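Local atomic coordinates of phenazine biosynthesis protein PhzF family (Enterococcus faecalis, PDB entry 1S7J), a protein that belongs to the PhzF family of phenazine biosynthesis-like proteins and probably acts as an isomerase, its exact substrate and reaction being unassigned. Residues A[34-37]-A[38-41]; A[51-55]-A[56-60]. All coordinates share one frame; numbering follows the deposited sequence.

Interaction 1 of 2, residues A[34-37]-A[38-41]; sequences VMQN and IAIE
V34 and I38 meet one helical turn apart through torsions that send one branch of each toward the other: V34 places CG1 opposite its backbone N (chi1 -179°), and I38 places CG1 opposite its carbonyl carbon (chi1 -72°) and then runs on extended to CD1. V34 CG1 and I38 CD1 end 4.1 Å apart, an apolar contact between two chains that lie at a slant to each other. The same pair is joined in the backbone, I38 N donating to V34 O at 3.0 Å. I40 repeats the torsion pattern of I38, which lays its CG1 3.3 Å from Q36 O and brings I40 CD1 to 3.7 Å from N37 ND2, the N37 and I40 side chains running alongside each other in the same direction. The backbone bonds identify an alpha-helix by their i to i+4 spacing. I40 N reaches Q36 O at an N-H...O angle of 149°, E41 N reaches N37 O at 2.9 Å, and the bond from A39 N to M35 O is weak. Sequence position sorts the side chains: M35, I38 and A39 are buried, with M35 and I38 on F49 and A39 on T47 and F62, whereas N37, I40 and E41 are exposed. Q36 NE2 makes a weak hydrogen bond to T63 O. The A39 side chain lies about 7 Å from that of E46, the predicted active-site residue. A buried apolar face and an exposed one that is polar apart from I40 mark an amphipathic helix, here helix 32-42 of the beta-alpha-beta unit formed with strands 19-25 and 47-53.

Interaction 2 of 2, residues A[51-55]-A[56-60]; sequences VKEGQ and SYALR
K52 and Y57 face each other across a beta hairpin, strands 47-53 and 56-62 joined by a type II' turn from E53 to S56. G54 takes the second position of this turn with phi 87° and psi -104°, where a CB would run into the carbonyl O of E53. The backbone polar groups account for the register. V51 and A58 form a hydrogen-bonded antiparallel pair closed by reciprocal bonds: V51 N donates to A58 O at 3.2 Å, and A58 N donates to V51 O at 3.1 Å. A58 O accepts a second hydrogen bond, from T50 OG1. Nearer the turn, E53 N is satisfied by S56 O at 2.8 Å. K52 and Y57 are the non-hydrogen-bonded pair between these, and the Y57 backbone instead bonds to H94 and T96, which ties the hairpin to strand 92-97. Among the side chains, E53 OE2 accepts a weak hydrogen bond from W29 NE1. E53 OE1 lies 3.3 Å from A58 CB, on the face that also carries V51 and S56. On the other face the K52 chain crosses the Y57 ring at a slant, extended as far as CE before it bends (chi4 72°). K52 CB is 3.5 Å from Y57 CE2, and K52 CG makes a CH-pi contact 4.2 Å from the Y57 ring centroid, 3.8 Å above the ring plane and displaced toward its rim.

Overall arrangement
Interactions 1 and 2 come in series along the chain, the helix 32-42 closing before the hairpin of strands 47-53 and 56-62 opens. Their centres are 20 Å apart, and each lies about 21 Å from the centre of the chain. They nevertheless touch: M35 CE packs 3.8 Å from R60 NH1. Strand 47-53 connects them: it follows helix 32-42 in the chain and forms the first strand of the hairpin. The helix therefore packs on the same strands that run on into the turn. W29 borders both contacts, touching M35 and making a cation-pi contact with R60. The helix is the nearer to predicted active-site residue E46; the turn lies away from it.

Interaction 1 of 2, residues A[34-37]-A[38-41]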
ATOM      1  N   VAL A  34      11.799 -11.338  18.685  1.00 28.14           N
ATOM      2  CA  VAL A  34      10.420 -11.493  19.083  1.00 27.98           C
ATOM      3  C   VAL A  34       9.452 -10.858  18.103  1.00 27.18           C
ATOM      4  O   VAL A  34       8.377 -11.405  17.839  1.00 27.64           O
ATOM      5  CB  VAL A  34      10.177 -10.906  20.462  1.00 28.31           C
ATOM      6  CG1 VAL A  34       8.733 -11.107  20.874  1.00 23.23           C
ATOM      7  CG2 VAL A  34      11.121 -11.539  21.467  1.00 28.84           C
ATOM      8  N   MET A  35       9.793  -9.683  17.608  1.00 23.10           N
ATOM      9  CA  MET A  35       8.942  -8.989  16.665  1.00 24.11           C
ATOM     10  C   MET A  35       8.879  -9.719  15.327  1.00 20.80           C
ATOM     11  O   MET A  35       7.862  -9.667  14.622  1.00 21.10           O
ATOM     12  CB  MET A  35       9.417  -7.550  16.474  1.00 24.13           C
ATOM     13  CG  MET A  35       9.271  -6.684  17.719  1.00 25.17           C
ATOM     14  SD  MET A  35       9.435  -4.915  17.357  1.00 23.83           S
ATOM     15  CE  MET A  35      11.189  -4.706  17.704  1.00 20.17           C
ATOM     16  N   GLN A  36       9.991 -10.345  14.954  1.00 22.48           N
ATOM     17  CA  GLN A  36      10.077 -11.110  13.717  1.00 18.38           C
ATOM     18  C   GLN A  36       9.186 -12.334  13.861  1.00 19.07           C
ATOM     19  O   GLN A  36       8.377 -12.647  12.985  1.00 17.08           O
ATOM     20  CB  GLN A  36      11.514 -11.577  13.486  1.00 25.33           C
ATOM     21  CG  GLN A  36      11.699 -12.368  12.193  1.00 20.08           C
ATOM     22  CD  GLN A  36      11.500 -11.504  10.962  1.00 27.29           C
ATOM     23  OE1 GLN A  36      12.431 -10.826  10.515  1.00 33.30           O
ATOM     24  NE2 GLN A  36      10.281 -11.508  10.407  1.00 30.94           N
ATOM     25  N   ASN A  37       9.344 -13.013  14.987  1.00 18.86           N
ATOM     26  CA  ASN A  37       8.585 -14.214  15.294  1.00 19.18           C
ATOM     27  C   ASN A  37       7.099 -13.967  15.333  1.00 21.10           C
ATOM     28  O   ASN A  37       6.312 -14.837  14.967  1.00 18.58           O
ATOM     29  CB  ASN A  37       9.062 -14.832  16.607  1.00 16.20           C
ATOM     30  CG  ASN A  37      10.307 -15.696  16.432  1.00 17.78           C
ATOM     31  OD1 ASN A  37      11.067 -15.897  17.383  1.00 21.18           O
ATOM     32  ND2 ASN A  37      10.484 -16.234  15.240  1.00 23.16           N
ATOM     33  N   ILE A  38       6.695 -12.789  15.785  1.00 21.40           N
ATOM     34  CA  ILE A  38       5.280 -12.454  15.829  1.00 17.01           C
ATOM     35  C   ILE A  38       4.736 -12.326  14.437  1.00 21.30           C
ATOM     36  O   ILE A  38       3.597 -12.708  14.174  1.00 23.23           O
ATOM     37  CB  ILE A  38       5.028 -11.128  16.592  1.00 18.84           C
ATOM     38  CG1 ILE A  38       5.241 -11.330  18.084  1.00 16.96           C
ATOM     39  CG2 ILE A  38       3.629 -10.611  16.316  1.00  4.48           C
ATOM     40  CD1 ILE A  38       5.257 -10.061  18.866  1.00 16.91           C
ATOM     41  N   ALA A  39       5.560 -11.768  13.528  1.00 24.01           N
ATOM     42  CA  ALA A  39       5.157 -11.568  12.130  1.00 24.78           C
ATOM     43  C   ALA A  39       5.047 -12.900  11.401  1.00 27.13           C
ATOM     44  O   ALA A  39       4.217 -13.072  10.502  1.00 28.02           O
ATOM     45  CB  ALA A  39       6.144 -10.654  11.430  1.00 14.59           C
ATOM     46  N   ILE A  40       5.920 -13.833  11.751  1.00 24.97           N
ATOM     47  CA  ILE A  40       5.902 -15.153  11.146  1.00 29.23           C
ATOM     48  C   ILE A  40       4.626 -15.841  11.607  1.00 29.90           C
ATOM     49  O   ILE A  40       3.852 -16.378  10.803  1.00 32.90           O
ATOM     50  CB  ILE A  40       7.118 -15.989  11.602  1.00 25.57           C
ATOM     51  CG1 ILE A  40       8.411 -15.352  11.088  1.00 27.41           C
ATOM     52  CG2 ILE A  40       7.000 -17.408  11.103  1.00 32.02           C
ATOM     53  CD1 ILE A  40       9.672 -16.008  11.608  1.00 24.03           C
ATOM     54  N   GLU A  41       4.405 -15.765  12.917  1.00 29.15           N
ATOM     55  CA  GLU A  41       3.272 -16.352  13.605  1.00 26.73           C
ATOM     56  C   GLU A  41       1.879 -16.013  13.046  1.00 29.47           C
ATOM     57  O   GLU A  41       1.101 -16.925  12.737  1.00 27.56           O
ATOM     58  CB  GLU A  41       3.351 -15.999  15.096  1.00 28.90           C
ATOM     59  CG  GLU A  41       2.254 -16.594  15.966  1.00 29.25           C
ATOM     60  CD  GLU A  41       2.244 -18.119  15.982  1.00 32.90           C
ATOM     61  OE1 GLU A  41       1.162 -18.696  15.783  1.00 36.31           O
ATOM     62  OE2 GLU A  41       3.308 -18.733  16.205  1.00 28.16           O
TER

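Interaction 2 of 2, residues A[51-55]-A[56-60]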
ATOM      1  N   VAL A  51       5.975   2.485  19.110  1.00 28.01           N
ATOM      2  CA  VAL A  51       6.153   2.908  20.504  1.00 27.97           C
ATOM      3  C   VAL A  51       6.317   4.431  20.550  1.00 29.73           C
ATOM      4  O   VAL A  51       7.167   5.004  19.853  1.00 26.72           O
ATOM      5  CB  VAL A  51       7.330   2.211  21.225  1.00 33.56           C
ATOM      6  CG1 VAL A  51       7.433   2.529  22.708  1.00 34.78           C
ATOM      7  CG2 VAL A  51       7.322   0.710  21.045  1.00 31.53           C
ATOM      8  N   LYS A  52       5.459   5.089  21.336  1.00 33.85           N
ATOM      9  CA  LYS A  52       5.497   6.539  21.469  1.00 35.33           C
ATOM     10  C   LYS A  52       6.838   6.982  22.034  1.00 37.38           C
ATOM     11  O   LYS A  52       7.217   6.586  23.136  1.00 35.31           O
ATOM     12  CB  LYS A  52       4.367   7.025  22.386  1.00 36.43           C
ATOM     13  CG  LYS A  52       4.158   8.542  22.375  1.00 34.31           C
ATOM     14  CD  LYS A  52       3.249   8.979  23.509  1.00 39.51           C
ATOM     15  CE  LYS A  52       2.961  10.469  23.469  1.00 38.89           C
ATOM     16  NZ  LYS A  52       2.055  10.846  22.345  1.00 44.78           N
ATOM     17  N   GLU A  53       7.576   7.753  21.239  1.00 37.73           N
ATOM     18  CA  GLU A  53       8.871   8.272  21.656  1.00 38.93           C
ATOM     19  C   GLU A  53       8.823   9.809  21.617  1.00 39.70           C
ATOM     20  O   GLU A  53       9.138  10.442  20.602  1.00 37.24           O
ATOM     21  CB  GLU A  53       9.994   7.703  20.781  1.00 39.83           C
ATOM     22  CG  GLU A  53      10.219   6.203  21.021  1.00 43.78           C
ATOM     23  CD  GLU A  53      11.415   5.638  20.271  1.00 41.34           C
ATOM     24  OE1 GLU A  53      11.789   6.194  19.218  1.00 42.99           O
ATOM     25  OE2 GLU A  53      11.977   4.624  20.741  1.00 43.55           O
ATOM     26  N   GLY A  54       8.421  10.384  22.742  1.00 40.97           N
ATOM     27  CA  GLY A  54       8.292  11.813  22.849  1.00 39.78           C
ATOM     28  C   GLY A  54       6.916  12.232  22.366  1.00 39.84           C
ATOM     29  O   GLY A  54       5.915  12.012  23.049  1.00 43.00           O
ATOM     30  N   GLN A  55       6.868  12.780  21.171  1.00 38.11           N
ATOM     31  CA  GLN A  55       5.625  13.256  20.564  1.00 37.86           C
ATOM     32  C   GLN A  55       5.417  12.573  19.215  1.00 35.06           C
ATOM     33  O   GLN A  55       4.418  12.809  18.516  1.00 38.36           O
ATOM     34  CB  GLN A  55       5.710  14.759  20.379  1.00 43.54           C
ATOM     35  CG  GLN A  55       6.957  15.193  19.632  1.00 49.36           C
ATOM     36  CD  GLN A  55       7.201  16.656  19.733  1.00 53.02           C
ATOM     37  OE1 GLN A  55       6.537  17.462  19.079  1.00 54.99           O
ATOM     38  NE2 GLN A  55       8.152  17.049  20.579  1.00 54.71           N
ATOM     39  N   SER A  56       6.394  11.781  18.828  1.00 34.03           N
ATOM     40  CA  SER A  56       6.349  11.042  17.590  1.00 31.88           C
ATOM     41  C   SER A  56       6.183   9.561  17.939  1.00 31.38           C
ATOM     42  O   SER A  56       6.328   9.170  19.111  1.00 24.79           O
ATOM     43  CB  SER A  56       7.659  11.235  16.795  1.00 33.85           C
ATOM     44  OG  SER A  56       7.826  12.574  16.362  1.00 38.58           O
ATOM     45  N   TYR A  57       5.802   8.759  16.969  1.00 24.72           N
ATOM     46  CA  TYR A  57       5.666   7.334  17.197  1.00 22.45           C
ATOM     47  C   TYR A  57       6.676   6.601  16.321  1.00 24.20           C
ATOM     48  O   TYR A  57       6.657   6.734  15.092  1.00 15.71           O
ATOM     49  CB  TYR A  57       4.241   6.844  16.882  1.00 19.80           C
ATOM     50  CG  TYR A  57       3.200   7.191  17.925  1.00 24.94           C
ATOM     51  CD1 TYR A  57       2.466   8.375  17.839  1.00 23.16           C
ATOM     52  CD2 TYR A  57       2.912   6.310  18.974  1.00 20.61           C
ATOM     53  CE1 TYR A  57       1.475   8.675  18.759  1.00 18.53           C
ATOM     54  CE2 TYR A  57       1.923   6.602  19.903  1.00 22.97           C
ATOM     55  CZ  TYR A  57       1.205   7.789  19.789  1.00 20.19           C
ATOM     56  OH  TYR A  57       0.211   8.083  20.697  1.00 32.59           O
ATOM     57  N   ALA A  58       7.589   5.887  16.955  1.00 20.66           N
ATOM     58  CA  ALA A  58       8.595   5.129  16.244  1.00 25.82           C
ATOM     59  C   ALA A  58       7.927   3.901  15.575  1.00 23.04           C
ATOM     60  O   ALA A  58       7.351   3.059  16.257  1.00 25.97           O
ATOM     61  CB  ALA A  58       9.681   4.682  17.201  1.00 19.86           C
ATOM     62  N   LEU A  59       7.975   3.843  14.243  1.00 27.22           N
ATOM     63  CA  LEU A  59       7.383   2.734  13.501  1.00 26.72           C
ATOM     64  C   LEU A  59       8.410   1.680  13.126  1.00 27.46           C
ATOM     65  O   LEU A  59       9.585   1.981  12.919  1.00 24.78           O
ATOM     66  CB  LEU A  59       6.695   3.233  12.233  1.00 30.09           C
ATOM     67  CG  LEU A  59       5.179   3.041  12.142  1.00 30.74           C
ATOM     68  CD1 LEU A  59       4.715   3.486  10.777  1.00 28.18           C
ATOM     69  CD2 LEU A  59       4.780   1.583  12.396  1.00 24.78           C
ATOM     70  N   ARG A  60       7.913   0.458  12.940  1.00 24.22           N
ATOM     71  CA  ARG A  60       8.722  -0.697  12.594  1.00 25.52           C
ATOM     72  C   ARG A  60       7.795  -1.692  11.870  1.00 26.19           C
ATOM     73  O   ARG A  60       6.719  -2.013  12.377  1.00 26.95           O
ATOM     74  CB  ARG A  60       9.236  -1.342  13.868  1.00 26.30           C
ATOM     75  CG  ARG A  60      10.631  -1.856  13.807  1.00 30.27           C
ATOM     76  CD  ARG A  60      11.576  -0.919  14.512  1.00 25.23           C
ATOM     77  NE  ARG A  60      12.452  -1.623  15.450  1.00 31.23           N
ATOM     78  CZ  ARG A  60      13.399  -2.496  15.091  1.00 34.92           C
ATOM     79  NH1 ARG A  60      14.149  -3.083  16.015  1.00 36.65           N
ATOM     80  NH2 ARG A  60      13.589  -2.783  13.819  1.00 42.84           N
TER